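Local coordinates for type IV pilus assembly protein PilF (Pseudomonas aeruginosa, PDB 2HO1), which is needed for outer-membrane localization of the type IV pilus secretin subunit PilQ and its assembly into dodecameric secretins, and so for twitching motility, at residues T53-L64 with A76-E84; S102-G112 with R127-Y137. All coordinates share one frame; numbering follows the deposited sequence.

Interaction 1 (T53-L64 with A76-E84)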
loop_
_atom_site.group_PDB
_atom_site.type_symbol
_atom_site.label_atom_id
_atom_site.label_comp_id
_atom_site.label_asym_id
_atom_site.label_seq_id
_atom_site.Cartn_x
_atom_site.Cartn_y
_atom_site.Cartn_z
ATOM N N THR A 53 24.616 20.490 -9.726
ATOM C CA THR A 53 24.008 19.324 -10.353
ATOM C C THR A 53 24.837 18.574 -11.377
ATOM O O THR A 53 25.068 17.361 -11.259
ATOM C CB THR A 53 22.706 19.757 -10.965
ATOM O OG1 THR A 53 21.958 20.438 -9.951
ATOM C CG2 THR A 53 21.927 18.567 -11.496
ATOM N N GLU A 54 25.282 19.309 -12.384
ATOM C CA GLU A 54 26.097 18.751 -13.454
ATOM C C GLU A 54 27.414 18.145 -12.935
ATOM O O GLU A 54 27.834 17.092 -13.419
ATOM C CB GLU A 54 26.343 19.854 -14.512
ATOM C CG GLU A 54 27.076 19.441 -15.797
ATOM C CD GLU A 54 26.431 18.283 -16.546
ATOM O OE1 GLU A 54 25.185 18.117 -16.485
ATOM O OE2 GLU A 54 27.179 17.535 -17.226
ATOM N N GLN A 55 28.051 18.770 -11.941
ATOM C CA GLN A 55 29.325 18.250 -11.389
ATOM C C GLN A 55 29.189 16.921 -10.654
ATOM O O GLN A 55 30.160 16.184 -10.526
ATOM C CB GLN A 55 29.945 19.234 -10.403
ATOM C CG GLN A 55 30.589 20.437 -11.031
ATOM C CD GLN A 55 30.742 21.573 -10.031
ATOM O OE1 GLN A 55 31.440 21.431 -9.019
ATOM N NE2 GLN A 55 30.071 22.707 -10.303
ATOM N N ALA A 56 27.989 16.655 -10.143
ATOM C CA ALA A 56 27.680 15.434 -9.411
ATOM C C ALA A 56 27.929 14.170 -10.235
ATOM O O ALA A 56 28.215 13.116 -9.687
ATOM C CB ALA A 56 26.206 15.477 -8.938
ATOM N N LYS A 57 27.826 14.273 -11.560
ATOM C CA LYS A 57 28.034 13.115 -12.433
ATOM C C LYS A 57 29.409 12.450 -12.411
ATOM O O LYS A 57 29.504 11.209 -12.501
ATOM C CB LYS A 57 27.716 13.479 -13.890
ATOM C CG LYS A 57 26.260 13.793 -14.182
ATOM C CD LYS A 57 26.142 14.260 -15.637
ATOM C CE LYS A 57 24.722 14.555 -16.071
ATOM N NZ LYS A 57 24.715 15.042 -17.501
ATOM N N VAL A 58 30.472 13.249 -12.317
ATOM C CA VAL A 58 31.838 12.703 -12.316
ATOM C C VAL A 58 32.009 11.639 -11.242
ATOM O O VAL A 58 32.324 10.491 -11.553
ATOM C CB VAL A 58 32.904 13.827 -12.116
ATOM C CG1 VAL A 58 34.313 13.222 -12.074
ATOM C CG2 VAL A 58 32.794 14.852 -13.250
ATOM N N PRO A 59 31.813 12.011 -9.966
ATOM C CA PRO A 59 31.931 11.090 -8.830
ATOM C C PRO A 59 30.993 9.880 -8.991
ATOM O O PRO A 59 31.379 8.727 -8.732
ATOM C CB PRO A 59 31.502 11.941 -7.630
ATOM C CG PRO A 59 31.779 13.345 -8.048
ATOM C CD PRO A 59 31.465 13.376 -9.518
ATOM N N LEU A 60 29.757 10.134 -9.415
ATOM C CA LEU A 60 28.796 9.045 -9.554
ATOM C C LEU A 60 29.170 8.051 -10.664
ATOM O O LEU A 60 28.910 6.861 -10.540
ATOM C CB LEU A 60 27.375 9.612 -9.748
ATOM C CG LEU A 60 26.881 10.488 -8.577
ATOM C CD1 LEU A 60 25.546 11.093 -8.939
ATOM C CD2 LEU A 60 26.758 9.659 -7.276
ATOM N N ARG A 61 29.803 8.504 -11.736
ATOM C CA ARG A 61 30.171 7.532 -12.760
ATOM C C ARG A 61 31.317 6.694 -12.220
ATOM O O ARG A 61 31.431 5.510 -12.557
ATOM C CB ARG A 61 30.594 8.203 -14.064
ATOM C CG ARG A 61 29.655 9.275 -14.561
ATOM C CD ARG A 61 28.520 8.815 -15.487
ATOM N NE ARG A 61 27.977 10.011 -16.151
ATOM C CZ ARG A 61 26.888 10.071 -16.911
ATOM N NH1 ARG A 61 26.147 8.995 -17.133
ATOM N NH2 ARG A 61 26.537 11.236 -17.441
ATOM N N LYS A 62 32.166 7.294 -11.379
ATOM C CA LYS A 62 33.286 6.545 -10.799
ATOM C C LYS A 62 32.712 5.456 -9.912
ATOM O O LYS A 62 33.129 4.306 -9.976
ATOM C CB LYS A 62 34.210 7.450 -9.974
ATOM C CG LYS A 62 35.055 8.403 -10.801
ATOM C CD LYS A 62 36.010 9.219 -9.918
ATOM C CE LYS A 62 36.783 10.257 -10.739
ATOM N NZ LYS A 62 37.613 11.173 -9.877
ATOM N N ALA A 63 31.747 5.818 -9.076
ATOM C CA ALA A 63 31.111 4.822 -8.220
ATOM C C ALA A 63 30.579 3.678 -9.085
ATOM O O ALA A 63 30.756 2.501 -8.753
ATOM C CB ALA A 63 29.982 5.433 -7.450
ATOM N N LEU A 64 29.930 4.034 -10.190
ATOM C CA LEU A 64 29.377 3.036 -11.094
ATOM C C LEU A 64 30.432 2.230 -11.863
ATOM O O LEU A 64 30.178 1.088 -12.229
ATOM C CB LEU A 64 28.383 3.698 -12.068
ATOM C CG LEU A 64 27.031 4.044 -11.413
ATOM C CD1 LEU A 64 26.185 4.918 -12.351
ATOM C CD2 LEU A 64 26.300 2.751 -11.036
ATOM N N ALA A 76 21.218 8.165 -7.189
ATOM C CA ALA A 76 21.723 9.527 -7.129
ATOM C C ALA A 76 21.788 10.115 -8.542
ATOM O O ALA A 76 21.420 11.271 -8.768
ATOM C CB ALA A 76 23.123 9.534 -6.481
ATOM N N LEU A 77 22.280 9.328 -9.491
ATOM C CA LEU A 77 22.355 9.792 -10.877
ATOM C C LEU A 77 20.929 10.129 -11.352
ATOM O O LEU A 77 20.726 11.102 -12.062
ATOM C CB LEU A 77 23.001 8.715 -11.749
ATOM C CG LEU A 77 23.495 9.085 -13.156
ATOM C CD1 LEU A 77 24.454 10.292 -13.119
ATOM C CD2 LEU A 77 24.213 7.852 -13.726
ATOM N N ALA A 78 19.946 9.322 -10.934
ATOM C CA ALA A 78 18.547 9.558 -11.250
ATOM C C ALA A 78 18.065 10.940 -10.828
ATOM O O ALA A 78 17.340 11.592 -11.575
ATOM C CB ALA A 78 17.670 8.475 -10.648
ATOM N N VAL A 79 18.468 11.403 -9.642
ATOM C CA VAL A 79 18.022 12.726 -9.238
ATOM C C VAL A 79 18.851 13.794 -9.956
ATOM O O VAL A 79 18.408 14.936 -10.090
ATOM C CB VAL A 79 18.094 12.929 -7.706
ATOM C CG1 VAL A 79 17.492 11.720 -6.983
ATOM C CG2 VAL A 79 19.508 13.188 -7.288
ATOM N N VAL A 80 20.052 13.435 -10.408
ATOM C CA VAL A 80 20.869 14.405 -11.139
ATOM C C VAL A 80 20.043 14.703 -12.403
ATOM O O VAL A 80 19.736 15.848 -12.677
ATOM C CB VAL A 80 22.254 13.876 -11.582
ATOM C CG1 VAL A 80 22.854 14.842 -12.638
ATOM C CG2 VAL A 80 23.218 13.776 -10.372
ATOM N N PHE A 81 19.661 13.666 -13.140
ATOM C CA PHE A 81 18.873 13.819 -14.365
ATOM C C PHE A 81 17.510 14.473 -14.134
ATOM O O PHE A 81 17.066 15.298 -14.928
ATOM C CB PHE A 81 18.677 12.465 -15.048
ATOM C CG PHE A 81 19.927 11.900 -15.651
ATOM C CD1 PHE A 81 20.754 12.684 -16.431
ATOM C CD2 PHE A 81 20.269 10.577 -15.447
ATOM C CE1 PHE A 81 21.903 12.163 -16.988
ATOM C CE2 PHE A 81 21.416 10.051 -16.003
ATOM C CZ PHE A 81 22.233 10.845 -16.773
ATOM N N GLN A 82 16.841 14.060 -13.063
ATOM C CA GLN A 82 15.530 14.582 -12.710
ATOM C C GLN A 82 15.671 16.073 -12.501
ATOM O O GLN A 82 14.843 16.854 -12.942
ATOM C CB GLN A 82 15.049 13.894 -11.423
ATOM C CG GLN A 82 13.877 14.534 -10.691
ATOM C CD GLN A 82 13.466 13.691 -9.464
ATOM O OE1 GLN A 82 14.175 12.751 -9.077
ATOM N NE2 GLN A 82 12.335 14.024 -8.863
ATOM N N THR A 83 16.729 16.465 -11.811
ATOM C CA THR A 83 16.994 17.873 -11.555
ATOM C C THR A 83 17.261 18.639 -12.884
ATOM O O THR A 83 16.882 19.802 -13.026
ATOM C CB THR A 83 18.216 18.024 -10.609
ATOM O OG1 THR A 83 17.973 17.279 -9.400
ATOM C CG2 THR A 83 18.468 19.518 -10.277
ATOM N N GLU A 84 17.922 17.990 -13.838
ATOM C CA GLU A 84 18.188 18.622 -15.146
ATOM C C GLU A 84 17.039 18.488 -16.148
ATOM O O GLU A 84 17.235 18.720 -17.340
ATOM C CB GLU A 84 19.403 18.023 -15.814
ATOM C CG GLU A 84 20.658 18.128 -15.015
ATOM C CD GLU A 84 21.826 17.521 -15.745
ATOM O OE1 GLU A 84 21.623 16.579 -16.554
ATOM O OE2 GLU A 84 22.951 17.987 -15.495
#

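Interaction 2 (S102-G112 with R127-Y137)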
loop_
_atom_site.group_PDB
_atom_site.type_symbol
_atom_site.label_atom_id
_atom_site.label_comp_id
_atom_site.label_asym_id
_atom_site.label_seq_id
_atom_site.Cartn_x
_atom_site.Cartn_y
_atom_site.Cartn_z
ATOM N N SER A 102 14.412 -4.216 -5.698
ATOM C CA SER A 102 13.083 -3.692 -6.025
ATOM C C SER A 102 12.255 -3.193 -4.831
ATOM O O SER A 102 11.219 -2.545 -5.034
ATOM C CB SER A 102 12.265 -4.767 -6.740
ATOM O OG SER A 102 12.071 -5.874 -5.872
ATOM N N ARG A 103 12.695 -3.496 -3.603
ATOM C CA ARG A 103 11.941 -3.085 -2.408
ATOM C C ARG A 103 12.565 -2.020 -1.497
ATOM O O ARG A 103 12.095 -1.814 -0.376
ATOM C CB ARG A 103 11.531 -4.322 -1.594
ATOM C CG ARG A 103 10.569 -5.219 -2.402
ATOM C CD ARG A 103 9.876 -6.326 -1.588
ATOM N NE ARG A 103 10.807 -7.320 -1.054
ATOM C CZ ARG A 103 11.231 -7.348 0.207
ATOM N NH1 ARG A 103 10.802 -6.434 1.073
ATOM N NH2 ARG A 103 12.078 -8.294 0.603
ATOM N N ASN A 104 13.586 -1.337 -2.021
ATOM C CA ASN A 104 14.294 -0.252 -1.353
ATOM C C ASN A 104 13.344 0.942 -1.200
ATOM O O ASN A 104 13.101 1.682 -2.159
ATOM C CB ASN A 104 15.495 0.168 -2.219
ATOM C CG ASN A 104 16.300 1.274 -1.599
ATOM O OD1 ASN A 104 15.767 2.226 -1.062
ATOM N ND2 ASN A 104 17.602 1.161 -1.691
ATOM N N ALA A 105 12.843 1.155 0.007
ATOM C CA ALA A 105 11.871 2.222 0.274
ATOM C C ALA A 105 12.298 3.650 -0.041
ATOM O O ALA A 105 11.479 4.460 -0.474
ATOM C CB ALA A 105 11.382 2.141 1.745
ATOM N N ARG A 106 13.560 3.978 0.220
ATOM C CA ARG A 106 14.039 5.312 -0.050
ATOM C C ARG A 106 13.967 5.603 -1.563
ATOM O O ARG A 106 13.467 6.646 -1.982
ATOM C CB ARG A 106 15.489 5.457 0.448
ATOM C CG ARG A 106 16.050 6.868 0.309
ATOM C CD ARG A 106 17.533 6.928 0.757
ATOM N NE ARG A 106 18.371 6.230 -0.206
ATOM C CZ ARG A 106 18.766 6.770 -1.360
ATOM N NH1 ARG A 106 18.425 8.030 -1.663
ATOM N NH2 ARG A 106 19.519 6.068 -2.202
ATOM N N VAL A 107 14.459 4.661 -2.361
ATOM C CA VAL A 107 14.489 4.816 -3.799
ATOM C C VAL A 107 13.088 4.698 -4.381
ATOM O O VAL A 107 12.743 5.455 -5.300
ATOM C CB VAL A 107 15.446 3.793 -4.414
ATOM C CG1 VAL A 107 15.410 3.869 -5.938
ATOM C CG2 VAL A 107 16.859 4.074 -3.892
ATOM N N LEU A 108 12.272 3.798 -3.833
ATOM C CA LEU A 108 10.896 3.690 -4.301
ATOM C C LEU A 108 10.194 5.022 -4.032
ATOM O O LEU A 108 9.390 5.484 -4.842
ATOM C CB LEU A 108 10.150 2.567 -3.583
ATOM C CG LEU A 108 10.462 1.138 -4.077
ATOM C CD1 LEU A 108 9.904 0.112 -3.058
ATOM C CD2 LEU A 108 9.837 0.915 -5.496
ATOM N N ASN A 109 10.502 5.660 -2.911
ATOM C CA ASN A 109 9.827 6.912 -2.597
ATOM C C ASN A 109 10.315 8.050 -3.498
ATOM O O ASN A 109 9.513 8.831 -3.956
ATOM C CB ASN A 109 9.999 7.276 -1.112
ATOM C CG ASN A 109 9.258 8.555 -0.744
ATOM O OD1 ASN A 109 8.048 8.679 -0.955
ATOM N ND2 ASN A 109 9.975 9.504 -0.192
ATOM N N ASN A 110 11.627 8.131 -3.750
ATOM C CA ASN A 110 12.164 9.153 -4.634
ATOM C C ASN A 110 11.581 8.958 -6.054
ATOM O O ASN A 110 11.216 9.930 -6.722
ATOM C CB ASN A 110 13.689 9.061 -4.705
ATOM C CG ASN A 110 14.378 9.559 -3.415
ATOM O OD1 ASN A 110 13.767 10.234 -2.605
ATOM N ND2 ASN A 110 15.647 9.231 -3.247
ATOM N N TYR A 111 11.515 7.709 -6.514
ATOM C CA TYR A 111 10.970 7.430 -7.834
ATOM C C TYR A 111 9.463 7.776 -7.909
ATOM O O TYR A 111 9.004 8.418 -8.876
ATOM C CB TYR A 111 11.250 5.964 -8.219
ATOM C CG TYR A 111 10.845 5.556 -9.650
ATOM C CD1 TYR A 111 10.854 6.486 -10.713
ATOM C CD2 TYR A 111 10.522 4.225 -9.945
ATOM C CE1 TYR A 111 10.553 6.082 -12.029
ATOM C CE2 TYR A 111 10.227 3.812 -11.251
ATOM C CZ TYR A 111 10.240 4.751 -12.291
ATOM O OH TYR A 111 9.865 4.345 -13.564
ATOM N N GLY A 112 8.692 7.380 -6.898
ATOM C CA GLY A 112 7.279 7.719 -6.907
ATOM C C GLY A 112 7.059 9.224 -6.879
ATOM O O GLY A 112 6.063 9.756 -7.453
ATOM N N ARG A 127 4.375 2.542 -6.901
ATOM C CA ARG A 127 5.709 2.517 -6.307
ATOM C C ARG A 127 5.645 2.937 -4.857
ATOM O O ARG A 127 6.338 2.372 -4.031
ATOM C CB ARG A 127 6.692 3.421 -7.073
ATOM C CG ARG A 127 6.898 3.033 -8.513
ATOM C CD ARG A 127 7.512 1.650 -8.655
ATOM N NE ARG A 127 7.924 1.345 -10.023
ATOM C CZ ARG A 127 8.650 0.272 -10.349
ATOM N NH1 ARG A 127 9.035 -0.569 -9.400
ATOM N NH2 ARG A 127 8.981 0.023 -11.614
ATOM N N LEU A 128 4.800 3.918 -4.553
ATOM C CA LEU A 128 4.644 4.395 -3.192
ATOM C C LEU A 128 3.994 3.332 -2.286
ATOM O O LEU A 128 4.368 3.203 -1.119
ATOM C CB LEU A 128 3.834 5.691 -3.180
ATOM C CG LEU A 128 4.595 6.852 -3.830
ATOM C CD1 LEU A 128 3.624 8.020 -4.086
ATOM C CD2 LEU A 128 5.781 7.291 -2.929
ATOM N N LEU A 129 3.033 2.571 -2.817
ATOM C CA LEU A 129 2.401 1.503 -2.045
ATOM C C LEU A 129 3.473 0.470 -1.663
ATOM O O LEU A 129 3.460 -0.089 -0.563
ATOM C CB LEU A 129 1.310 0.801 -2.862
ATOM C CG LEU A 129 -0.032 1.514 -2.992
ATOM C CD1 LEU A 129 -1.016 0.645 -3.775
ATOM C CD2 LEU A 129 -0.574 1.791 -1.609
ATOM N N GLU A 130 4.409 0.198 -2.571
ATOM C CA GLU A 130 5.441 -0.771 -2.242
ATOM C C GLU A 130 6.398 -0.142 -1.200
ATOM O O GLU A 130 6.846 -0.807 -0.263
ATOM C CB GLU A 130 6.196 -1.215 -3.509
ATOM C CG GLU A 130 7.399 -2.104 -3.231
ATOM C CD GLU A 130 7.041 -3.512 -2.709
ATOM O OE1 GLU A 130 6.420 -4.313 -3.463
ATOM O OE2 GLU A 130 7.393 -3.808 -1.528
ATOM N N ALA A 131 6.675 1.144 -1.343
ATOM C CA ALA A 131 7.565 1.841 -0.409
ATOM C C ALA A 131 7.020 1.820 1.007
ATOM O O ALA A 131 7.767 1.703 1.957
ATOM C CB ALA A 131 7.749 3.276 -0.829
ATOM N N SER A 132 5.715 1.953 1.139
ATOM C CA SER A 132 5.091 2.007 2.449
ATOM C C SER A 132 5.270 0.753 3.305
ATOM O O SER A 132 5.068 0.793 4.518
ATOM C CB SER A 132 3.591 2.331 2.292
ATOM O OG SER A 132 2.830 1.187 1.955
ATOM N N GLN A 133 5.653 -0.356 2.672
ATOM C CA GLN A 133 5.835 -1.609 3.369
ATOM C C GLN A 133 7.061 -1.712 4.290
ATOM O O GLN A 133 7.079 -2.580 5.169
ATOM C CB GLN A 133 5.828 -2.758 2.361
ATOM C CG GLN A 133 4.462 -2.915 1.687
ATOM C CD GLN A 133 3.333 -3.006 2.723
ATOM O OE1 GLN A 133 3.192 -4.005 3.400
ATOM N NE2 GLN A 133 2.554 -1.933 2.863
ATOM N N ASP A 134 8.080 -0.875 4.086
ATOM C CA ASP A 134 9.267 -0.899 4.969
ATOM C C ASP A 134 8.905 -0.007 6.133
ATOM O O ASP A 134 9.037 1.227 6.052
ATOM C CB ASP A 134 10.494 -0.327 4.266
ATOM C CG ASP A 134 11.737 -0.360 5.156
ATOM O OD1 ASP A 134 11.629 -0.784 6.349
ATOM O OD2 ASP A 134 12.811 0.050 4.666
ATOM N N THR A 135 8.411 -0.606 7.218
ATOM C CA THR A 135 8.003 0.222 8.350
ATOM C C THR A 135 9.179 0.785 9.156
ATOM O O THR A 135 8.973 1.557 10.086
ATOM C CB THR A 135 7.014 -0.561 9.311
ATOM O OG1 THR A 135 7.649 -1.764 9.779
ATOM C CG2 THR A 135 5.733 -0.979 8.542
ATOM N N LEU A 136 10.405 0.436 8.783
ATOM C CA LEU A 136 11.584 0.933 9.501
ATOM C C LEU A 136 12.208 2.105 8.769
ATOM O O LEU A 136 13.174 2.704 9.240
ATOM C CB LEU A 136 12.648 -0.172 9.640
ATOM C CG LEU A 136 12.156 -1.562 10.087
ATOM C CD1 LEU A 136 13.366 -2.463 10.365
ATOM C CD2 LEU A 136 11.323 -1.433 11.348
ATOM N N TYR A 137 11.669 2.441 7.601
ATOM C CA TYR A 137 12.221 3.546 6.831
ATOM C C TYR A 137 11.992 4.868 7.569
ATOM O O TYR A 137 10.860 5.263 7.826
ATOM C CB TYR A 137 11.597 3.550 5.416
ATOM C CG TYR A 137 12.070 4.688 4.544
ATOM C CD1 TYR A 137 13.424 5.051 4.498
ATOM C CD2 TYR A 137 11.154 5.445 3.808
ATOM C CE1 TYR A 137 13.848 6.148 3.750
ATOM C CE2 TYR A 137 11.566 6.542 3.053
ATOM C CZ TYR A 137 12.912 6.897 3.026
ATOM O OH TYR A 137 13.297 7.994 2.271
HETATM O O HOH W 1 7.791 -5.418 0.845
HETATM O O HOH W 2 9.755 -2.172 0.678
HETATM O O HOH W 3 13.645 -0.323 2.243
HETATM O O HOH W 4 12.651 9.633 0.112
HETATM O O HOH W 5 7.250 2.884 -12.722
#

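Interaction 1 (T53-L64 with A76-E84)
Leu-77 enters as a knob among Lys-57, Leu-60, Arg-61 and Leu-64, four side chains on successive turns of the facing helix, a small example of knobs-into-holes packing in helical repeats. Its CG lies anti to the backbone N (chi1 -165°), which swings the two methyls across the groove: CD2 reaches Leu-64 CD1 at 3.8 Å, while CD1 touches Lys-57 CG, the two side chains crossing at about a right angle. Val-80 straddles the next turn, its CG2 3.7 Å from Ala-56 CB and its CG1 beside Lys-57 CG. Leu-60 puts both methyls against Ala-76 CB. Extended beyond CG, Lys-57 crosses the Phe-81 side chain at roughly 90°, with CE 3.8 Å from ring atom CE1. Its ammonium thereby joins two carboxylates in a salt-bridge network, NZ lying 3.6 Å from Glu-84 OE1 and 3.3 Å from Glu-54 OE1, the latter a weak hydrogen bond. The helices run antiparallel at 148°. Helix 33-49 packs on Pro-59, Ala-63 and Val-79, and helix 87-100 receives Leu-77, Ala-78 and Phe-81, so the pair lies within the layered helices of the TPR array.

Interaction 2 (S102-G112 with R127-Y137)
Arg-103 lays its aliphatic part obliquely across the carboxylate of Glu-130, with CD 3.5 Å from OE2. Water 1 joins the charged ends, accepting from Arg-103 NH1 and donating to Glu-130 OE2, yet both residues also look to the second subunit: NH1 forms a salt bridge with its Glu-162, and Glu-130 OE1 is hydrogen-bonded to its Tyr-125. Asn-104 is the N-cap of helix 105-117; its OD1 accepts from Val-107 N, the donor standing above the carbonyl plane. At Ala-105 the backbones come close, its CA 4.4 Å from that of Ala-131, and its methyl meets Asp-134 CB and the Tyr-137 ring. Water 3 links Ala-105 N to Asp-134 OD2. The peptide joining Ala-105 to Arg-106 lies over one face of the Tyr-137 ring, Arg-106 N standing 4.0 Å above its centre. Small residues at such close points are a familiar feature of the TPR helix-turn-helix, and here the antiparallel helices of TPR 3 cross at 155° with axes only 8.2 Å apart. Leu-108 follows, its CB 3.7 Å from Ala-131 CB and its CD1 pressed on Glu-130 CG. Asn-109 sends OD1 to Asn-146 of helix 140-153, alongside Leu-128 CD2, while water 4 gathers its ND2, Asn-110 OD1 and Tyr-137 OH. With CG anti to the backbone N (chi1 -175°), Tyr-111 carries its ring to the Arg-127 side chain, where CE2 is 3.6 Å from NE and the ring and guanidinium planes are inclined by 46°. Water 5, in the guanidinium plane, accepts from Arg-127 NE and donates to Tyr-111 OH, which is also hydrogen-bonded to Asp-91. Gly-112 brings its bare CA to 4.2 Å from Leu-128 CG.

Both interactions pair antiparallel helices of the same superhelix, with no element in common, and each mixes buried residues with a partly exposed border. Interaction 1 spans helices 57-66 and 71-83; interaction 2 joins the two helices of TPR 3. With its axes farther apart, interaction 1 is filled by leucine and valine side chains, and its polar border is a direct lysine-glutamate network. Interaction 2 has alanine and glycine at the close points, beside leucines, and waters link the polar groups. Interaction 1 touches no other chain of the assembly, whereas interaction 2 borders the second subunit. Their centres are 21 Å apart; helix 71-83, part of interaction 1, touches helix 105-117 directly, and helix 87-100 packs on both.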